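Local atomic coordinates of protein toll (PDB entry 4LXR), a protein that serves as the cell-surface receptor for cleaved spaetzle C-106, switching on Toll signalling in antifungal immunity and in setting dorsal-ventral polarity of the fly embryo. Residues 292-306 / 316-330. Residues are numbered along the deposited sequence; the frame is centred on the assembly and turned at random.
Sequences PELQILRLRAELQSL and QITNISLGDNLLKTL. With NAG (2-acetamido-2-deoxy-beta-D-glucopyranose), chain D.
Leu297 pairs through both its N and its O with strand 319-321: the N donates to Asn319 O (2.9 Å) and the O accepts from Ser321 N, the pattern of parallel strands, whose short axes lie 1° apart. Gln295 O begins the pairing by taking two donors, Thr318 N and Asn319 N; Leu299 N to Ser321 O ends that of the strands. Beyond them the Asn325 amide takes over much of the pairing, with Leu326 N to Leu303 O as one further backbone bond. Its OD1 accepts from Ala301 N (2.8 Å) and Leu303 N, while its ND2 gives one hydrogen to Leu299 O (3.0 Å), which lies in the amide plane, and another to Leu322 O in its own turn. Four bonds thus fix the rotation of this buried amide; a leucine here would probably leave Ala301 N and Leu303 N without their acceptor and let the turn drift from its neighbour. On the face bearing Ile296 and Asn319, Arg298 bends at chi2 (-64°), which brings NH1 to Ser321 OG (2.8 Å) and NH2 to O7 of the N-acetylglucosamine carried by Asn319 ND2. Ile296 CG2 lies against one guanidinium face, and Arg298 also packs on Ala58 of a spaetzle chain. Farther along, the Arg300 guanidinium stacks over Asp324 with the two planes 4° apart; NH1 to OD2 is a long 3.7 Å salt bridge, charge alone without an aimed N-H. In the solenoid core, Ile317 CD1 meets Leu294 CD2 and Leu297 CD1, Leu306 and Leu322 touch tip to tip (CD1 to CD1, 3.7 Å), and the Leu327 side chain crosses that of Leu306 at about a right angle, CD2 against CG. Inward leucines, parallel strands and Asn325 tying its turn to the preceding one, as the asparagine of leucine-rich repeats commonly does, mark successive solenoid coils, LRR 7 and LRR 8 of the Toll ectodomain.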
loop_
_atom_site.group_PDB
_atom_site.type_symbol
_atom_site.label_atom_id
_atom_site.label_comp_id
_atom_site.label_asym_id
_atom_site.label_seq_id
_atom_site.Cartn_x
_atom_site.Cartn_y
_atom_site.Cartn_z
ATOM N N PRO A 292 31.187 22.323 -10.851
ATOM C CA PRO A 292 30.932 23.052 -9.600
ATOM C C PRO A 292 29.439 23.237 -9.277
ATOM O O PRO A 292 29.109 23.495 -8.125
ATOM C CB PRO A 292 31.636 24.403 -9.827
ATOM C CG PRO A 292 31.667 24.580 -11.323
ATOM C CD PRO A 292 31.782 23.180 -11.897
ATOM N N GLU A 293 28.550 23.077 -10.253
ATOM C CA GLU A 293 27.127 23.351 -10.018
ATOM C C GLU A 293 26.234 22.115 -10.203
ATOM O O GLU A 293 25.009 22.219 -10.187
ATOM C CB GLU A 293 26.652 24.500 -10.925
ATOM C CG GLU A 293 27.236 25.877 -10.564
ATOM C CD GLU A 293 27.125 26.900 -11.710
ATOM O OE1 GLU A 293 26.524 26.583 -12.757
ATOM O OE2 GLU A 293 27.637 28.029 -11.563
ATOM N N LEU A 294 26.844 20.952 -10.405
ATOM C CA LEU A 294 26.076 19.733 -10.658
ATOM C C LEU A 294 25.379 19.225 -9.389
ATOM O O LEU A 294 26.035 19.017 -8.375
ATOM C CB LEU A 294 26.992 18.657 -11.220
ATOM C CG LEU A 294 26.382 17.301 -11.570
ATOM C CD1 LEU A 294 25.242 17.432 -12.612
ATOM C CD2 LEU A 294 27.494 16.415 -12.097
ATOM N N GLN A 295 24.059 19.047 -9.447
ATOM C CA GLN A 295 23.289 18.607 -8.286
ATOM C C GLN A 295 22.569 17.273 -8.460
ATOM O O GLN A 295 22.402 16.537 -7.494
ATOM C CB GLN A 295 22.257 19.655 -7.874
ATOM C CG GLN A 295 22.835 20.960 -7.391
ATOM C CD GLN A 295 21.755 21.946 -6.994
ATOM O OE1 GLN A 295 20.886 22.278 -7.797
ATOM N NE2 GLN A 295 21.799 22.411 -5.749
ATOM N N ILE A 296 22.110 16.975 -9.672
ATOM C CA ILE A 296 21.223 15.827 -9.876
ATOM C C ILE A 296 21.692 14.897 -10.990
ATOM O O ILE A 296 22.007 15.345 -12.109
ATOM C CB ILE A 296 19.801 16.294 -10.225
ATOM C CG1 ILE A 296 19.214 17.097 -9.065
ATOM C CG2 ILE A 296 18.908 15.083 -10.584
ATOM C CD1 ILE A 296 17.993 17.895 -9.441
ATOM N N LEU A 297 21.745 13.606 -10.689
ATOM C CA LEU A 297 22.054 12.608 -11.702
ATOM C C LEU A 297 21.039 11.480 -11.700
ATOM O O LEU A 297 20.674 10.982 -10.641
ATOM C CB LEU A 297 23.462 12.067 -11.509
ATOM C CG LEU A 297 24.532 13.138 -11.753
ATOM C CD1 LEU A 297 25.838 12.727 -11.172
ATOM C CD2 LEU A 297 24.700 13.424 -13.243
ATOM N N ARG A 298 20.567 11.111 -12.892
ATOM C CA ARG A 298 19.682 9.966 -13.076
ATOM C C ARG A 298 20.314 9.086 -14.123
ATOM O O ARG A 298 20.426 9.476 -15.285
ATOM C CB ARG A 298 18.295 10.383 -13.578
ATOM C CG ARG A 298 17.676 11.581 -12.887
ATOM C CD ARG A 298 17.407 11.333 -11.409
ATOM N NE ARG A 298 16.619 12.434 -10.856
ATOM C CZ ARG A 298 16.343 12.586 -9.565
ATOM N NH1 ARG A 298 16.786 11.702 -8.670
ATOM N NH2 ARG A 298 15.623 13.619 -9.172
ATOM N N LEU A 299 20.707 7.888 -13.715
ATOM C CA LEU A 299 21.515 7.023 -14.554
ATOM C C LEU A 299 20.965 5.610 -14.460
ATOM O O LEU A 299 21.004 4.971 -13.398
ATOM C CB LEU A 299 22.976 7.073 -14.090
ATOM C CG LEU A 299 23.623 8.471 -14.001
ATOM C CD1 LEU A 299 24.946 8.414 -13.229
ATOM C CD2 LEU A 299 23.833 9.093 -15.412
ATOM N N ARG A 300 20.430 5.135 -15.575
ATOM C CA ARG A 300 19.872 3.795 -15.651
ATOM C C ARG A 300 20.100 3.299 -17.068
ATOM O O ARG A 300 19.471 3.782 -18.020
ATOM C CB ARG A 300 18.374 3.818 -15.323
ATOM C CG ARG A 300 17.738 2.441 -15.483
ATOM C CD ARG A 300 16.283 2.501 -15.862
ATOM N NE ARG A 300 15.688 1.166 -15.845
ATOM C CZ ARG A 300 14.568 0.870 -15.198
ATOM N NH1 ARG A 300 13.929 1.820 -14.534
ATOM N NH2 ARG A 300 14.087 -0.365 -15.213
ATOM N N ALA A 301 21.010 2.348 -17.215
ATOM C CA ALA A 301 21.442 1.919 -18.537
ATOM C C ALA A 301 22.121 0.541 -18.514
ATOM O O ALA A 301 22.965 0.245 -19.366
ATOM C CB ALA A 301 22.374 2.962 -19.121
ATOM N N GLU A 302 21.738 -0.296 -17.547
ATOM C CA GLU A 302 22.350 -1.621 -17.323
ATOM C C GLU A 302 23.835 -1.498 -16.980
ATOM O O GLU A 302 24.646 -2.317 -17.402
ATOM C CB GLU A 302 22.196 -2.547 -18.530
ATOM C CG GLU A 302 20.947 -2.356 -19.343
ATOM C CD GLU A 302 19.761 -2.975 -18.698
ATOM O OE1 GLU A 302 18.952 -2.226 -18.104
ATOM O OE2 GLU A 302 19.639 -4.212 -18.799
ATOM N N LEU A 303 24.190 -0.465 -16.227
ATOM C CA LEU A 303 25.588 -0.201 -15.933
ATOM C C LEU A 303 26.140 -1.356 -15.105
ATOM O O LEU A 303 25.497 -1.808 -14.140
ATOM C CB LEU A 303 25.725 1.139 -15.189
ATOM C CG LEU A 303 25.395 2.393 -16.007
ATOM C CD1 LEU A 303 25.050 3.590 -15.100
ATOM C CD2 LEU A 303 26.538 2.736 -16.986
ATOM N N GLN A 304 27.316 -1.840 -15.498
ATOM C CA GLN A 304 27.930 -2.996 -14.845
ATOM C C GLN A 304 28.918 -2.571 -13.760
ATOM O O GLN A 304 29.096 -3.274 -12.764
ATOM C CB GLN A 304 28.619 -3.899 -15.876
ATOM C CG GLN A 304 27.679 -4.895 -16.529
ATOM C CD GLN A 304 28.322 -5.634 -17.677
ATOM O OE1 GLN A 304 27.926 -5.466 -18.827
ATOM N NE2 GLN A 304 29.325 -6.462 -17.375
ATOM N N SER A 305 29.550 -1.416 -13.964
ATOM C CA SER A 305 30.487 -0.859 -12.995
ATOM C C SER A 305 30.720 0.626 -13.266
ATOM O O SER A 305 30.432 1.122 -14.363
ATOM C CB SER A 305 31.818 -1.622 -13.031
ATOM O OG SER A 305 32.431 -1.497 -14.295
ATOM N N LEU A 306 31.216 1.334 -12.253
ATOM C CA LEU A 306 31.526 2.756 -12.372
ATOM C C LEU A 306 32.988 3.010 -11.998
ATOM O O LEU A 306 33.549 2.315 -11.147
ATOM C CB LEU A 306 30.620 3.573 -11.453
ATOM C CG LEU A 306 29.114 3.409 -11.658
ATOM C CD1 LEU A 306 28.333 4.168 -10.578
ATOM C CD2 LEU A 306 28.702 3.852 -13.060
ATOM N N GLN A 316 28.861 19.644 -5.136
ATOM C CA GLN A 316 27.492 20.118 -4.940
ATOM C C GLN A 316 26.405 19.094 -5.244
ATOM O O GLN A 316 25.225 19.402 -5.140
ATOM C CB GLN A 316 27.226 21.398 -5.746
ATOM C CG GLN A 316 28.108 22.578 -5.350
ATOM C CD GLN A 316 28.237 22.743 -3.851
ATOM O OE1 GLN A 316 29.324 22.586 -3.288
ATOM N NE2 GLN A 316 27.128 23.062 -3.193
ATOM N N ILE A 317 26.784 17.883 -5.629
ATOM C CA ILE A 317 25.779 16.872 -5.948
ATOM C C ILE A 317 24.892 16.537 -4.736
ATOM O O ILE A 317 25.393 16.262 -3.641
ATOM C CB ILE A 317 26.433 15.591 -6.488
ATOM C CG1 ILE A 317 27.205 15.915 -7.782
ATOM C CG2 ILE A 317 25.388 14.544 -6.744
ATOM C CD1 ILE A 317 27.886 14.727 -8.412
ATOM N N THR A 318 23.578 16.577 -4.933
ATOM C CA THR A 318 22.635 16.330 -3.847
ATOM C C THR A 318 21.774 15.088 -4.099
ATOM O O THR A 318 21.266 14.483 -3.161
ATOM C CB THR A 318 21.709 17.548 -3.634
ATOM O OG1 THR A 318 21.004 17.835 -4.857
ATOM C CG2 THR A 318 22.527 18.785 -3.188
ATOM N N ASN A 319 21.597 14.713 -5.364
ATOM C CA ASN A 319 20.698 13.609 -5.679
ATOM C C ASN A 319 21.276 12.718 -6.742
ATOM O O ASN A 319 21.591 13.185 -7.832
ATOM C CB ASN A 319 19.346 14.146 -6.151
ATOM C CG ASN A 319 18.639 14.964 -5.087
ATOM O OD1 ASN A 319 18.957 16.135 -4.871
ATOM N ND2 ASN A 319 17.671 14.341 -4.427
ATOM N N ILE A 320 21.425 11.436 -6.421
ATOM C CA ILE A 320 21.929 10.460 -7.378
ATOM C C ILE A 320 20.968 9.282 -7.439
ATOM O O ILE A 320 20.672 8.660 -6.422
ATOM C CB ILE A 320 23.312 9.923 -6.972
ATOM C CG1 ILE A 320 24.315 11.058 -6.815
ATOM C CG2 ILE A 320 23.810 8.878 -7.971
ATOM C CD1 ILE A 320 25.730 10.566 -6.501
ATOM N N SER A 321 20.470 8.998 -8.634
ATOM C CA SER A 321 19.679 7.809 -8.878
ATOM C C SER A 321 20.498 6.858 -9.733
ATOM O O SER A 321 20.815 7.164 -10.880
ATOM C CB SER A 321 18.379 8.179 -9.582
ATOM O OG SER A 321 17.599 9.044 -8.764
ATOM N N LEU A 322 20.857 5.715 -9.155
ATOM C CA LEU A 322 21.646 4.700 -9.836
ATOM C C LEU A 322 20.899 3.378 -9.787
ATOM O O LEU A 322 21.459 2.307 -10.022
ATOM C CB LEU A 322 23.038 4.575 -9.213
ATOM C CG LEU A 322 24.049 5.490 -9.916
ATOM C CD1 LEU A 322 25.272 5.698 -9.060
ATOM C CD2 LEU A 322 24.410 4.883 -11.264
ATOM N N GLY A 323 19.618 3.486 -9.488
ATOM C CA GLY A 323 18.733 2.346 -9.443
ATOM C C GLY A 323 18.591 1.665 -10.788
ATOM O O GLY A 323 18.736 2.298 -11.837
ATOM N N ASP A 324 18.330 0.360 -10.732
ATOM C CA ASP A 324 18.035 -0.471 -11.891
ATOM C C ASP A 324 19.192 -0.601 -12.863
ATOM O O ASP A 324 19.005 -0.541 -14.081
ATOM C CB ASP A 324 16.764 -0.004 -12.612
ATOM C CG ASP A 324 15.547 -0.044 -11.717
ATOM O OD1 ASP A 324 14.924 -1.127 -11.579
ATOM O OD2 ASP A 324 15.214 1.009 -11.148
ATOM N N ASN A 325 20.391 -0.778 -12.325
ATOM C CA ASN A 325 21.526 -1.134 -13.166
ATOM C C ASN A 325 21.933 -2.546 -12.822
ATOM O O ASN A 325 21.126 -3.274 -12.251
ATOM C CB ASN A 325 22.654 -0.118 -13.014
ATOM C CG ASN A 325 22.280 1.223 -13.608
ATOM O OD1 ASN A 325 22.178 1.350 -14.824
ATOM N ND2 ASN A 325 22.039 2.213 -12.760
ATOM N N LEU A 326 23.158 -2.936 -13.166
ATOM C CA LEU A 326 23.644 -4.289 -12.881
ATOM C C LEU A 326 24.873 -4.270 -11.969
ATOM O O LEU A 326 25.720 -5.157 -12.048
ATOM C CB LEU A 326 23.980 -5.019 -14.196
ATOM C CG LEU A 326 22.797 -5.197 -15.162
ATOM C CD1 LEU A 326 23.254 -5.746 -16.521
ATOM C CD2 LEU A 326 21.730 -6.105 -14.537
ATOM N N LEU A 327 24.959 -3.266 -11.099
ATOM C CA LEU A 327 26.159 -3.036 -10.298
ATOM C C LEU A 327 26.368 -4.148 -9.265
ATOM O O LEU A 327 25.438 -4.486 -8.533
ATOM C CB LEU A 327 26.066 -1.657 -9.621
ATOM C CG LEU A 327 25.969 -0.451 -10.574
ATOM C CD1 LEU A 327 25.485 0.814 -9.875
ATOM C CD2 LEU A 327 27.293 -0.180 -11.264
ATOM N N LYS A 328 27.571 -4.728 -9.229
ATOM C CA LYS A 328 27.910 -5.756 -8.230
ATOM C C LYS A 328 28.566 -5.154 -6.994
ATOM O O LYS A 328 28.437 -5.700 -5.890
ATOM C CB LYS A 328 28.831 -6.831 -8.800
ATOM C CG LYS A 328 28.203 -7.723 -9.855
ATOM C CD LYS A 328 29.231 -8.700 -10.432
ATOM C CE LYS A 328 28.639 -9.493 -11.588
ATOM N NZ LYS A 328 27.224 -9.899 -11.315
ATOM N N THR A 329 29.280 -4.048 -7.192
ATOM C CA THR A 329 29.835 -3.247 -6.101
ATOM C C THR A 329 30.131 -1.830 -6.605
ATOM O O THR A 329 29.832 -1.493 -7.755
ATOM C CB THR A 329 31.124 -3.887 -5.508
ATOM O OG1 THR A 329 31.479 -3.241 -4.271
ATOM C CG2 THR A 329 32.279 -3.799 -6.504
ATOM N N LEU A 330 30.705 -1.005 -5.734
ATOM C CA LEU A 330 31.073 0.360 -6.073
ATOM C C LEU A 330 32.495 0.593 -5.596
ATOM O O LEU A 330 32.863 0.099 -4.537
ATOM C CB LEU A 330 30.143 1.344 -5.365
ATOM C CG LEU A 330 28.675 1.331 -5.778
ATOM C CD1 LEU A 330 27.916 2.366 -4.972
ATOM C CD2 LEU A 330 28.546 1.608 -7.272
HETATM C C1 NAG D . 16.885 15.082 -3.465
HETATM C C2 NAG D . 15.452 15.446 -3.888
HETATM C C3 NAG D . 14.711 16.122 -2.738
HETATM C C4 NAG D . 14.805 15.296 -1.460
HETATM C C5 NAG D . 16.263 14.953 -1.154
HETATM C C6 NAG D . 16.433 14.045 0.050
HETATM C C7 NAG D . 15.079 15.862 -6.277
HETATM C C8 NAG D . 15.099 16.886 -7.377
HETATM N N2 NAG D . 15.435 16.298 -5.067
HETATM O O3 NAG D . 13.349 16.304 -3.106
HETATM O O4 NAG D . 14.285 16.066 -0.381
HETATM O O5 NAG D . 16.841 14.274 -2.274
HETATM O O6 NAG D . 15.649 12.862 -0.050
HETATM O O7 NAG D . 14.764 14.693 -6.480
HETATM O O HOH W 1 28.811 19.429 -8.035
HETATM O O HOH W 2 24.096 21.676 -4.023
HETATM O O HOH W 3 16.426 11.925 -5.569
HETATM O O HOH W 4 18.652 5.080 -11.904
HETATM O O HOH W 5 30.058 -3.586 -10.237
HETATM O O HOH W 6 31.632 -0.109 -9.614
#